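PDB 4H3W: DUF4621 domain-containing protein from Parabacteroides distasonis, which is of unknown function but is probably a secreted bacterial protein, built from two beta-barrel domains. Local coordinates for residues L201-E206 against E242-M247; V212-D217 against E256-V261; E75-G80 against L193-E198. One frame throughout, in Å; residues are numbered along the deposited sequence.

Interaction 1 of 3, residues L201-E206 against E242-M247; sequences LTPAPE and EMPFDM
The inverse gamma turn centred on P244 meets P203, which lies in the short loop 201-206 that carries the chain from strand 194-200 of one sheet to strand 208-215 of another. Three buried residues, P203, P244 and F245, make the whole contact, and they meet through van der Waals contacts rather than hydrogen bonds. The two proline rings approach crosswise, at about a right angle, with P203 CD 4.0 Å from P244 CG. The neighbouring corner of the same ring, P203 CG, does two jobs: it lies 3.7 Å from the backbone oxygen P244 O and, equally close, 3.7 Å from F245 CE1. The phenyl group comes within reach because its CG lies anti to the carbonyl carbon (chi1 -45°), which carries the ring from the turn toward the P203 pyrrolidine, met obliquely. An alanine here would lack CG and CD, and would probably open a gap over P244 CG and F245 CE1 and leave the phenyl group less firmly held. Within the turn region, F245 N gives a weak hydrogen bond to M243 O, 3.0 Å away. Around the contact, the F245 ring also meets that of F207 and touches L301 of strand 294-302, L201 rests on Y48 and M50 of strand 47-55, and selenomethionine M243 packs on S29 and V32 of helix 29-32.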
ATOM      1  N   LEU A 201      -6.371   2.702   1.649  1.00 26.52           N
ATOM      2  CA  LEU A 201      -5.678   1.633   1.002  1.00 27.16           C
ATOM      3  C   LEU A 201      -6.610   0.975  -0.019  1.00 27.88           C
ATOM      4  O   LEU A 201      -7.025  -0.172   0.151  1.00 27.31           O
ATOM      5  CB  LEU A 201      -5.111   0.628   2.040  1.00 26.53           C
ATOM      6  CG  LEU A 201      -4.023   1.246   2.932  1.00 34.69           C
ATOM      7  CD1 LEU A 201      -3.547   0.316   4.025  1.00 28.99           C
ATOM      8  CD2 LEU A 201      -2.832   1.662   2.089  1.00 44.90           C
ATOM      9  N   THR A 202      -6.911   1.739  -1.080  1.00 26.15           N
ATOM     10  CA  THR A 202      -7.597   1.270  -2.271  1.00 25.84           C
ATOM     11  C   THR A 202      -6.575   1.315  -3.380  1.00 22.51           C
ATOM     12  O   THR A 202      -6.272   2.400  -3.887  1.00 23.37           O
ATOM     13  CB  THR A 202      -8.812   2.148  -2.613  1.00 27.48           C
ATOM     14  OG1 THR A 202      -9.736   2.067  -1.563  1.00 30.79           O
ATOM     15  CG2 THR A 202      -9.548   1.664  -3.842  1.00 28.99           C
ATOM     16  N   PRO A 203      -5.949   0.184  -3.699  1.00 21.74           N
ATOM     17  CA  PRO A 203      -4.889   0.235  -4.741  1.00 21.82           C
ATOM     18  C   PRO A 203      -5.390   0.694  -6.124  1.00 20.39           C
ATOM     19  O   PRO A 203      -6.506   0.371  -6.501  1.00 23.95           O
ATOM     20  CB  PRO A 203      -4.417  -1.211  -4.841  1.00 22.70           C
ATOM     21  CG  PRO A 203      -4.804  -1.800  -3.485  1.00 25.95           C
ATOM     22  CD  PRO A 203      -6.098  -1.159  -3.122  1.00 23.74           C
ATOM     23  N   ALA A 204      -4.560   1.448  -6.813  1.00 22.66           N
ATOM     24  CA  ALA A 204      -4.746   1.856  -8.192  1.00 22.66           C
ATOM     25  C   ALA A 204      -3.957   0.904  -9.082  1.00 23.21           C
ATOM     26  O   ALA A 204      -3.156   0.136  -8.563  1.00 22.57           O
ATOM     27  CB  ALA A 204      -4.257   3.289  -8.372  1.00 24.55           C
ATOM     28  N   PRO A 205      -4.157   0.959 -10.401  1.00 22.29           N
ATOM     29  CA  PRO A 205      -3.438   0.031 -11.323  1.00 27.64           C
ATOM     30  C   PRO A 205      -1.923  -0.020 -11.151  1.00 23.85           C
ATOM     31  O   PRO A 205      -1.342  -1.092 -11.305  1.00 29.18           O
ATOM     32  CB  PRO A 205      -3.831   0.567 -12.725  1.00 26.79           C
ATOM     33  CG  PRO A 205      -5.163   1.224 -12.503  1.00 29.11           C
ATOM     34  CD  PRO A 205      -5.138   1.796 -11.116  1.00 25.76           C
ATOM     35  N   GLU A 206      -1.267   1.090 -10.824  1.00 24.23           N
ATOM     36  CA  GLU A 206       0.190   1.090 -10.690  1.00 26.74           C
ATOM     37  C   GLU A 206       0.708   0.554  -9.342  1.00 24.47           C
ATOM     38  O   GLU A 206       1.926   0.488  -9.095  1.00 22.35           O
ATOM     39  CB  GLU A 206       0.758   2.489 -10.881  1.00 34.76           C
ATOM     40  CG  GLU A 206       0.731   2.983 -12.323  1.00 44.37           C
ATOM     41  CD  GLU A 206       1.413   4.347 -12.457  1.00 57.46           C
ATOM     42  OE1 GLU A 206       2.643   4.464 -12.201  1.00 56.76           O
ATOM     43  OE2 GLU A 206       0.719   5.312 -12.806  1.00 61.51           O
ATOM     44  N   GLU A 242      -9.596 -12.792  -1.626  1.00 28.44           N
ATOM     45  CA  GLU A 242     -10.611 -11.773  -1.360  1.00 30.47           C
ATOM     46  C   GLU A 242     -10.019 -10.342  -1.306  1.00 29.42           C
ATOM     47  O   GLU A 242     -10.736  -9.363  -1.214  1.00 32.06           O
ATOM     48  CB  GLU A 242     -11.297 -12.050  -0.036  1.00 34.68           C
ATOM     49  CG  GLU A 242     -12.188 -13.287   0.021  1.00 42.61           C
ATOM     50  CD  GLU A 242     -12.657 -13.608   1.465  1.00 44.67           C
ATOM     51  OE1 GLU A 242     -12.256 -12.943   2.432  1.00 38.06           O
ATOM     52  OE2 GLU A 242     -13.423 -14.537   1.653  1.00 49.19           O
HETATM   53  N   MSE A 243      -8.703 -10.241  -1.398  1.00 28.29           N
HETATM   54  CA  MSE A 243      -8.019  -8.969  -1.295  1.00 25.95           C
HETATM   55  C   MSE A 243      -7.989  -8.286  -2.650  1.00 27.68           C
HETATM   56  O   MSE A 243      -8.029  -8.944  -3.684  1.00 32.63           O
HETATM   57  CB  MSE A 243      -6.584  -9.190  -0.814  1.00 24.01           C
HETATM   58  CG  MSE A 243      -6.566  -9.570   0.664  1.00 25.84           C
HETATM   59 SE   MSE A 243      -4.694  -9.812   1.271  0.75 33.31          SE
HETATM   60  CE  MSE A 243      -5.167 -11.327   2.433  1.00 37.22           C
ATOM     61  N   PRO A 244      -7.856  -6.956  -2.662  1.00 26.15           N
ATOM     62  CA  PRO A 244      -7.905  -6.166  -3.907  1.00 26.10           C
ATOM     63  C   PRO A 244      -6.549  -6.042  -4.614  1.00 31.36           C
ATOM     64  O   PRO A 244      -6.120  -4.930  -4.922  1.00 38.10           O
ATOM     65  CB  PRO A 244      -8.367  -4.806  -3.383  1.00 26.52           C
ATOM     66  CG  PRO A 244      -7.657  -4.697  -2.056  1.00 24.60           C
ATOM     67  CD  PRO A 244      -7.730  -6.083  -1.479  1.00 24.92           C
ATOM     68  N   PHE A 245      -5.849  -7.169  -4.791  1.00 25.80           N
ATOM     69  CA  PHE A 245      -4.616  -7.255  -5.504  1.00 27.87           C
ATOM     70  C   PHE A 245      -4.689  -8.439  -6.421  1.00 25.89           C
ATOM     71  O   PHE A 245      -5.217  -9.475  -6.039  1.00 25.21           O
ATOM     72  CB  PHE A 245      -3.399  -7.556  -4.595  1.00 28.16           C
ATOM     73  CG  PHE A 245      -3.323  -6.762  -3.347  1.00 27.63           C
ATOM     74  CD1 PHE A 245      -2.965  -5.437  -3.381  1.00 30.22           C
ATOM     75  CD2 PHE A 245      -3.541  -7.376  -2.120  1.00 31.07           C
ATOM     76  CE1 PHE A 245      -2.848  -4.698  -2.178  1.00 29.27           C
ATOM     77  CE2 PHE A 245      -3.450  -6.660  -0.937  1.00 33.55           C
ATOM     78  CZ  PHE A 245      -3.109  -5.325  -0.961  1.00 29.52           C
ATOM     79  N   ASP A 246      -4.120  -8.320  -7.612  1.00 27.22           N
ATOM     80  CA  ASP A 246      -3.763  -9.492  -8.397  1.00 25.01           C
ATOM     81  C   ASP A 246      -2.428 -10.042  -7.865  1.00 26.78           C
ATOM     82  O   ASP A 246      -1.660  -9.307  -7.267  1.00 25.03           O
ATOM     83  CB  ASP A 246      -3.631  -9.148  -9.866  1.00 27.64           C
ATOM     84  CG  ASP A 246      -4.954  -8.861 -10.526  1.00 32.61           C
ATOM     85  OD1 ASP A 246      -6.022  -9.383 -10.110  1.00 31.34           O
ATOM     86  OD2 ASP A 246      -4.913  -8.077 -11.480  1.00 33.78           O
HETATM   87  N   MSE A 247      -2.164 -11.333  -8.025  1.00 26.56           N
HETATM   88  CA  MSE A 247      -0.937 -11.924  -7.477  1.00 25.10           C
HETATM   89  C   MSE A 247      -0.241 -12.716  -8.545  1.00 29.72           C
HETATM   90  O   MSE A 247      -0.875 -13.423  -9.335  1.00 30.19           O
HETATM   91  CB  MSE A 247      -1.250 -12.848  -6.304  1.00 27.86           C
HETATM   92  CG  MSE A 247      -2.080 -12.117  -5.255  1.00 30.69           C
HETATM   93 SE   MSE A 247      -2.432 -13.370  -3.771  0.75 32.32          SE
HETATM   94  CE  MSE A 247      -3.057 -12.043  -2.417  1.00 45.18           C
TER

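Interaction 2 of 3, residues V212-D217 against E256-V261; sequences VERIED and ENNVPV
R214 and N258 are joined by a pair of hydrogen bonds that converge on one oxygen. The guanidinium group arrives end-on and gives both terminal nitrogens to N258 OD1: the bond from R214 NH1 measures 2.7 Å, with an angle of 149° at its hydrogen, while that from R214 NH2 to the same oxygen is longer, at 3.0 Å. The oxygen lies at the guanidinium edge, close to its plane, but the amide is turned 32° against that plane; R214 NH1 is tilted from the carbonyl plane, and R214 NH2 sits above it. With CG anti to the backbone N (chi1 165°) and two further bends along the chain, the arginine leads away from its own strand toward N258. That strand, 208-215, is an edge of an antiparallel sheet whose next members are strands 294-302 and 246-254; the arginine spans toward the loop that follows the last of these, brushing H294 and M254. Charge pairing holds the same guanidinium from its own segment and the next strand: R214 NH1 forms a salt bridge with E216 OE1 at 3.0 Å, met on the syn side of the carboxylate, and R214 NE forms another with D296 of strand 294-302. A water supplies the remaining link, giving a hydrogen bond to E216 OE2 at 2.8 Å and accepting one from N258 ND2, also at 2.8 Å.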
ATOM      1  N   VAL A 212       5.586 -11.972   1.491  1.00 36.36           N
ATOM      2  CA  VAL A 212       6.020 -13.367   1.586  1.00 35.63           C
ATOM      3  C   VAL A 212       5.181 -14.109   2.610  1.00 38.54           C
ATOM      4  O   VAL A 212       5.054 -13.657   3.746  1.00 36.94           O
ATOM      5  CB  VAL A 212       7.482 -13.487   2.007  1.00 42.41           C
ATOM      6  CG1 VAL A 212       7.881 -14.955   2.044  1.00 50.99           C
ATOM      7  CG2 VAL A 212       8.385 -12.710   1.064  1.00 45.33           C
ATOM      8  N   GLU A 213       4.589 -15.231   2.218  1.00 31.01           N
ATOM      9  CA  GLU A 213       3.817 -16.062   3.144  1.00 33.60           C
ATOM     10  C   GLU A 213       4.498 -17.431   3.314  1.00 33.84           C
ATOM     11  O   GLU A 213       4.942 -18.058   2.349  1.00 34.07           O
ATOM     12  CB  GLU A 213       2.361 -16.211   2.703  1.00 36.18           C
ATOM     13  CG  GLU A 213       1.584 -17.400   3.331  1.00 48.92           C
ATOM     14  CD  GLU A 213       1.463 -17.423   4.882  1.00 63.99           C
ATOM     15  OE1 GLU A 213       1.966 -16.504   5.604  1.00 58.79           O
ATOM     16  OE2 GLU A 213       0.815 -18.385   5.385  1.00 63.78           O
ATOM     17  N   ARG A 214       4.622 -17.832   4.573  1.00 34.48           N
ATOM     18  CA  ARG A 214       5.352 -19.022   4.989  1.00 35.53           C
ATOM     19  C   ARG A 214       4.389 -20.154   5.282  1.00 36.55           C
ATOM     20  O   ARG A 214       3.450 -19.991   6.042  1.00 38.77           O
ATOM     21  CB  ARG A 214       6.195 -18.692   6.239  1.00 34.68           C
ATOM     22  CG  ARG A 214       6.728 -19.888   7.013  1.00 35.27           C
ATOM     23  CD  ARG A 214       7.584 -20.818   6.170  1.00 33.12           C
ATOM     24  NE  ARG A 214       8.772 -20.165   5.632  1.00 36.28           N
ATOM     25  CZ  ARG A 214       9.999 -20.283   6.117  1.00 36.91           C
ATOM     26  NH1 ARG A 214      10.252 -21.010   7.207  1.00 35.64           N
ATOM     27  NH2 ARG A 214      10.999 -19.680   5.491  1.00 35.32           N
ATOM     28  N   ILE A 215       4.605 -21.294   4.634  1.00 33.79           N
ATOM     29  CA  ILE A 215       3.955 -22.537   5.021  0.50 35.08           C
ATOM     30  C   ILE A 215       5.053 -23.380   5.659  1.00 36.53           C
ATOM     31  O   ILE A 215       5.964 -23.867   4.984  1.00 28.82           O
ATOM     32  CB  ILE A 215       3.288 -23.254   3.833  0.50 38.42           C
ATOM     33  CG1 ILE A 215       2.245 -22.342   3.179  0.50 42.55           C
ATOM     34  CG2 ILE A 215       2.637 -24.560   4.287  0.50 35.77           C
ATOM     35  CD1 ILE A 215       2.833 -21.330   2.219  0.50 40.47           C
ATOM     36  N   GLU A 216       4.988 -23.465   6.988  1.00 36.87           N
ATOM     37  CA  GLU A 216       5.966 -24.123   7.831  1.00 41.83           C
ATOM     38  C   GLU A 216       5.727 -25.619   7.864  1.00 33.52           C
ATOM     39  O   GLU A 216       4.603 -26.062   7.959  1.00 33.01           O
ATOM     40  CB  GLU A 216       5.849 -23.562   9.258  1.00 43.62           C
ATOM     41  CG  GLU A 216       7.030 -23.851  10.167  1.00 53.26           C
ATOM     42  CD  GLU A 216       8.244 -22.977   9.897  1.00 50.11           C
ATOM     43  OE1 GLU A 216       8.186 -22.075   9.054  1.00 48.75           O
ATOM     44  OE2 GLU A 216       9.276 -23.207  10.545  1.00 51.06           O
ATOM     45  N   ASP A 217       6.793 -26.386   7.759  1.00 32.84           N
ATOM     46  CA  ASP A 217       6.725 -27.848   7.800  1.00 38.46           C
ATOM     47  C   ASP A 217       5.783 -28.428   6.728  1.00 32.79           C
ATOM     48  O   ASP A 217       4.981 -29.299   6.984  1.00 31.19           O
ATOM     49  CB  ASP A 217       6.335 -28.294   9.217  1.00 40.91           C
ATOM     50  CG  ASP A 217       7.392 -27.922  10.235  1.00 43.62           C
ATOM     51  OD1 ASP A 217       8.588 -28.123   9.939  1.00 39.42           O
ATOM     52  OD2 ASP A 217       7.031 -27.427  11.314  1.00 47.87           O
ATOM     53  N   GLU A 256      15.725 -26.896   6.278  1.00 34.79           N
ATOM     54  CA  GLU A 256      15.540 -26.778   7.743  1.00 35.85           C
ATOM     55  C   GLU A 256      16.250 -25.571   8.362  1.00 36.75           C
ATOM     56  O   GLU A 256      15.893 -25.150   9.455  1.00 39.18           O
ATOM     57  CB  GLU A 256      15.995 -28.042   8.463  1.00 41.18           C
ATOM     58  CG  GLU A 256      17.462 -28.396   8.298  1.00 45.83           C
ATOM     59  CD  GLU A 256      17.826 -29.738   8.938  1.00 46.95           C
ATOM     60  OE1 GLU A 256      17.129 -30.186   9.872  1.00 49.68           O
ATOM     61  OE2 GLU A 256      18.821 -30.336   8.507  1.00 48.83           O
ATOM     62  N   ASN A 257      17.228 -25.011   7.666  1.00 36.68           N
ATOM     63  CA  ASN A 257      17.887 -23.778   8.114  1.00 38.11           C
ATOM     64  C   ASN A 257      17.369 -22.507   7.441  1.00 36.29           C
ATOM     65  O   ASN A 257      17.995 -21.471   7.528  1.00 36.10           O
ATOM     66  CB  ASN A 257      19.392 -23.926   7.914  1.00 39.97           C
ATOM     67  CG  ASN A 257      19.984 -24.973   8.828  1.00 40.86           C
ATOM     68  OD1 ASN A 257      19.776 -24.933  10.044  1.00 37.08           O
ATOM     69  ND2 ASN A 257      20.683 -25.967   8.250  1.00 39.98           N
ATOM     70  N   ASN A 258      16.212 -22.589   6.792  1.00 32.95           N
ATOM     71  CA  ASN A 258      15.658 -21.511   6.009  1.00 36.18           C
ATOM     72  C   ASN A 258      16.636 -21.007   4.951  1.00 36.59           C
ATOM     73  O   ASN A 258      16.735 -19.814   4.729  1.00 32.39           O
ATOM     74  CB  ASN A 258      15.175 -20.391   6.952  1.00 37.46           C
ATOM     75  CG  ASN A 258      13.976 -20.826   7.777  1.00 40.90           C
ATOM     76  OD1 ASN A 258      12.931 -21.140   7.218  1.00 43.88           O
ATOM     77  ND2 ASN A 258      14.117 -20.864   9.100  1.00 43.44           N
ATOM     78  N   VAL A 259      17.361 -21.937   4.324  1.00 32.13           N
ATOM     79  CA  VAL A 259      18.144 -21.679   3.138  1.00 33.65           C
ATOM     80  C   VAL A 259      17.404 -22.255   1.901  1.00 34.16           C
ATOM     81  O   VAL A 259      16.938 -23.386   1.944  1.00 31.29           O
ATOM     82  CB  VAL A 259      19.523 -22.339   3.220  1.00 40.70           C
ATOM     83  CG1 VAL A 259      20.350 -22.036   1.964  1.00 39.48           C
ATOM     84  CG2 VAL A 259      20.273 -21.879   4.474  1.00 45.63           C
ATOM     85  N   PRO A 260      17.322 -21.497   0.798  1.00 33.67           N
ATOM     86  CA  PRO A 260      16.540 -22.002  -0.328  1.00 32.80           C
ATOM     87  C   PRO A 260      17.125 -23.268  -0.911  1.00 34.23           C
ATOM     88  O   PRO A 260      18.308 -23.399  -0.988  1.00 28.47           O
ATOM     89  CB  PRO A 260      16.630 -20.861  -1.355  1.00 38.57           C
ATOM     90  CG  PRO A 260      16.747 -19.634  -0.502  1.00 36.33           C
ATOM     91  CD  PRO A 260      17.676 -20.074   0.608  1.00 36.99           C
ATOM     92  N   VAL A 261      16.263 -24.209  -1.270  1.00 34.72           N
ATOM     93  CA  VAL A 261      16.646 -25.335  -2.080  1.00 30.59           C
ATOM     94  C   VAL A 261      16.827 -24.759  -3.489  1.00 33.48           C
ATOM     95  O   VAL A 261      16.094 -23.828  -3.864  1.00 31.89           O
ATOM     96  CB  VAL A 261      15.573 -26.453  -2.003  1.00 29.45           C
ATOM     97  CG1 VAL A 261      15.867 -27.555  -3.000  1.00 28.89           C
ATOM     98  CG2 VAL A 261      15.473 -27.020  -0.578  1.00 29.78           C
TER
HETATM   99  O   HOH W   1      11.756 -22.085  10.064  1.00 52.94           O

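Interaction 3 of 3, residues E75-G80 against L193-E198; sequences EDITTG and LRYAVE
Y195 OH stands 3.1 Å from E75 OE2, a distance that suits a hydrogen bond, though the hydroxyl proton may turn to a different acceptor. The pair lies between two sheets of a beta barrel: strand 71-76 is an edge of one, strand 194-200 an inner strand of the other, and their facing backbones keep CA atoms of E75 and Y195 9.5 Å apart, a gap bridged by side chains. The tyrosine ring crosses it with CG between the backbone N and the carbonyl carbon (chi1 70°). Both partners approach the ring obliquely from the same side of its plane: E75 CG lies 3.6 Å from Y195 CE2, the glutamate chain bending at chi2 to bring its carboxylate to the hydroxyl, and I77 CD1 lies 3.5 Å from Y195 CE1. Carboxylate and ring planes stand 49° apart. L173 of strand 172-177 also touches both I77 and Y195, and Y52 of strand 47-55 touches I77. The isoleucine tip is shared, since I77 CD1 also lies 3.8 Å from V197 CG2.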
ATOM      1  N   GLU A  75       3.764  23.139   7.550  1.00 44.30           N
ATOM      2  CA  GLU A  75       3.796  22.026   8.478  1.00 44.95           C
ATOM      3  C   GLU A  75       4.587  20.905   7.859  1.00 39.74           C
ATOM      4  O   GLU A  75       4.481  20.659   6.670  1.00 44.70           O
ATOM      5  CB  GLU A  75       2.367  21.591   8.833  1.00 47.43           C
ATOM      6  CG  GLU A  75       2.245  20.335   9.698  1.00 50.34           C
ATOM      7  CD  GLU A  75       2.445  20.550  11.200  1.00 59.18           C
ATOM      8  OE1 GLU A  75       2.804  21.663  11.650  1.00 65.74           O
ATOM      9  OE2 GLU A  75       2.232  19.567  11.946  1.00 66.47           O
ATOM     10  N   ASP A  76       5.422  20.267   8.676  1.00 41.49           N
ATOM     11  CA  ASP A  76       6.111  19.048   8.325  1.00 43.27           C
ATOM     12  C   ASP A  76       5.412  17.914   9.017  1.00 43.95           C
ATOM     13  O   ASP A  76       5.243  17.924  10.223  1.00 43.22           O
ATOM     14  CB  ASP A  76       7.573  19.075   8.767  1.00 51.53           C
ATOM     15  CG  ASP A  76       8.372  20.106   8.037  1.00 58.28           C
ATOM     16  OD1 ASP A  76       8.662  19.897   6.836  1.00 63.79           O
ATOM     17  OD2 ASP A  76       8.715  21.134   8.659  1.00 72.34           O
ATOM     18  N   ILE A  77       5.012  16.922   8.239  1.00 37.65           N
ATOM     19  CA  ILE A  77       4.336  15.761   8.748  1.00 37.68           C
ATOM     20  C   ILE A  77       5.344  14.632   8.668  1.00 39.83           C
ATOM     21  O   ILE A  77       5.846  14.327   7.586  1.00 38.63           O
ATOM     22  CB  ILE A  77       3.097  15.432   7.896  1.00 35.04           C
ATOM     23  CG1 ILE A  77       2.220  16.663   7.717  1.00 34.37           C
ATOM     24  CG2 ILE A  77       2.301  14.276   8.500  1.00 36.12           C
ATOM     25  CD1 ILE A  77       1.058  16.451   6.785  1.00 33.84           C
ATOM     26  N   THR A  78       5.632  14.002   9.802  1.00 39.90           N
ATOM     27  CA  THR A  78       6.437  12.777   9.813  1.00 43.62           C
ATOM     28  C   THR A  78       5.601  11.564   9.376  1.00 38.81           C
ATOM     29  O   THR A  78       4.578  11.269   9.982  1.00 34.88           O
ATOM     30  CB  THR A  78       7.039  12.533  11.211  1.00 46.14           C
ATOM     31  OG1 THR A  78       7.894  13.619  11.532  1.00 52.40           O
ATOM     32  CG2 THR A  78       7.871  11.240  11.251  1.00 48.96           C
ATOM     33  N   THR A  79       6.035  10.854   8.330  1.00 38.61           N
ATOM     34  CA  THR A  79       5.267   9.682   7.818  1.00 36.33           C
ATOM     35  C   THR A  79       6.170   8.485   7.607  1.00 33.94           C
ATOM     36  O   THR A  79       5.934   7.665   6.724  1.00 33.98           O
ATOM     37  CB  THR A  79       4.483  10.012   6.513  1.00 37.16           C
ATOM     38  OG1 THR A  79       5.364  10.230   5.396  1.00 31.43           O
ATOM     39  CG2 THR A  79       3.636  11.254   6.741  1.00 36.35           C
ATOM     40  N   GLY A  80       7.202   8.374   8.447  1.00 39.59           N
ATOM     41  CA  GLY A  80       8.198   7.309   8.321  1.00 31.96           C
ATOM     42  C   GLY A  80       7.682   5.916   8.604  1.00 32.06           C
ATOM     43  O   GLY A  80       8.325   4.928   8.226  1.00 36.83           O
ATOM     44  N   LEU A 193      -6.296  26.621  11.620  1.00 60.11           N
ATOM     45  CA  LEU A 193      -6.020  25.979  10.355  1.00 56.75           C
ATOM     46  C   LEU A 193      -5.706  24.484  10.537  1.00 52.49           C
ATOM     47  O   LEU A 193      -4.607  24.130  10.939  1.00 54.18           O
ATOM     48  CB  LEU A 193      -4.870  26.725   9.688  1.00 59.03           C
ATOM     49  CG  LEU A 193      -4.670  26.585   8.188  1.00 64.53           C
ATOM     50  CD1 LEU A 193      -5.976  26.571   7.407  1.00 70.24           C
ATOM     51  CD2 LEU A 193      -3.777  27.731   7.739  1.00 70.39           C
ATOM     52  N   ARG A 194      -6.679  23.617  10.231  1.00 46.02           N
ATOM     53  CA  ARG A 194      -6.596  22.192  10.547  1.00 43.26           C
ATOM     54  C   ARG A 194      -6.474  21.370   9.278  1.00 40.18           C
ATOM     55  O   ARG A 194      -7.262  21.558   8.350  1.00 38.03           O
ATOM     56  CB  ARG A 194      -7.846  21.717  11.297  1.00 49.47           C
ATOM     57  CG  ARG A 194      -7.930  22.079  12.778  1.00 56.46           C
ATOM     58  CD  ARG A 194      -9.389  22.226  13.191  1.00 65.99           C
ATOM     59  NE  ARG A 194      -9.942  23.500  12.705  1.00 80.49           N
ATOM     60  CZ  ARG A 194     -11.200  23.719  12.288  1.00 87.50           C
ATOM     61  NH1 ARG A 194     -12.124  22.748  12.264  1.00 67.17           N
ATOM     62  NH2 ARG A 194     -11.535  24.941  11.874  1.00 88.88           N
ATOM     63  N   TYR A 195      -5.509  20.460   9.231  1.00 35.50           N
ATOM     64  CA  TYR A 195      -5.349  19.587   8.055  1.00 34.69           C
ATOM     65  C   TYR A 195      -5.607  18.112   8.347  1.00 34.10           C
ATOM     66  O   TYR A 195      -5.500  17.654   9.486  1.00 33.60           O
ATOM     67  CB  TYR A 195      -3.936  19.740   7.479  1.00 34.39           C
ATOM     68  CG  TYR A 195      -2.871  19.150   8.353  1.00 33.96           C
ATOM     69  CD1 TYR A 195      -2.493  17.827   8.222  1.00 34.93           C
ATOM     70  CD2 TYR A 195      -2.236  19.916   9.315  1.00 36.23           C
ATOM     71  CE1 TYR A 195      -1.521  17.275   9.053  1.00 35.77           C
ATOM     72  CE2 TYR A 195      -1.249  19.381  10.125  1.00 38.03           C
ATOM     73  CZ  TYR A 195      -0.882  18.074   9.991  1.00 35.32           C
ATOM     74  OH  TYR A 195       0.101  17.561  10.819  1.00 34.56           O
ATOM     75  N   ALA A 196      -5.809  17.344   7.273  1.00 30.05           N
ATOM     76  CA  ALA A 196      -5.954  15.927   7.370  1.00 29.05           C
ATOM     77  C   ALA A 196      -5.491  15.352   6.027  1.00 28.82           C
ATOM     78  O   ALA A 196      -5.968  15.796   4.997  1.00 27.53           O
ATOM     79  CB  ALA A 196      -7.398  15.549   7.665  1.00 29.90           C
ATOM     80  N   VAL A 197      -4.457  14.525   6.067  1.00 26.44           N
ATOM     81  CA  VAL A 197      -3.970  13.771   4.923  1.00 28.29           C
ATOM     82  C   VAL A 197      -4.530  12.390   5.112  1.00 27.41           C
ATOM     83  O   VAL A 197      -4.273  11.761   6.129  1.00 30.41           O
ATOM     84  CB  VAL A 197      -2.437  13.752   4.870  1.00 28.70           C
ATOM     85  CG1 VAL A 197      -1.913  12.886   3.700  1.00 28.00           C
ATOM     86  CG2 VAL A 197      -1.908  15.179   4.787  1.00 31.08           C
ATOM     87  N   GLU A 198      -5.339  11.928   4.162  1.00 27.41           N
ATOM     88  CA  GLU A 198      -5.967  10.635   4.259  1.00 28.21           C
ATOM     89  C   GLU A 198      -5.538   9.769   3.086  1.00 26.39           C
ATOM     90  O   GLU A 198      -5.655  10.182   1.932  1.00 24.60           O
ATOM     91  CB  GLU A 198      -7.483  10.807   4.309  1.00 39.30           C
ATOM     92  CG  GLU A 198      -8.194   9.493   4.502  1.00 47.92           C
ATOM     93  CD  GLU A 198      -9.687   9.620   4.807  1.00 51.46           C
ATOM     94  OE1 GLU A 198     -10.110  10.570   5.518  1.00 45.84           O
ATOM     95  OE2 GLU A 198     -10.425   8.738   4.323  1.00 48.91           O
TER

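The three contacts are spread along an elongated chain. Interaction 3 closes before interaction 1 opens, and the two adjoin in sequence, strand 194-200 of interaction 3 running straight into the loop 201-206 of interaction 1; their centres are 25 Å apart. That loop then feeds strand 208-215, which bears R214 of interaction 2. Interactions 1 and 2 reach the same sheet and alternate along the sequence, with centres 26 Å apart and nearest atoms about 9 Å apart. Interactions 2 and 3 are the most distant pair, centres 40 Å apart on opposite sides of the chain's centre. Buried interactions 1 and 3 contrast with interaction 2 at the surface.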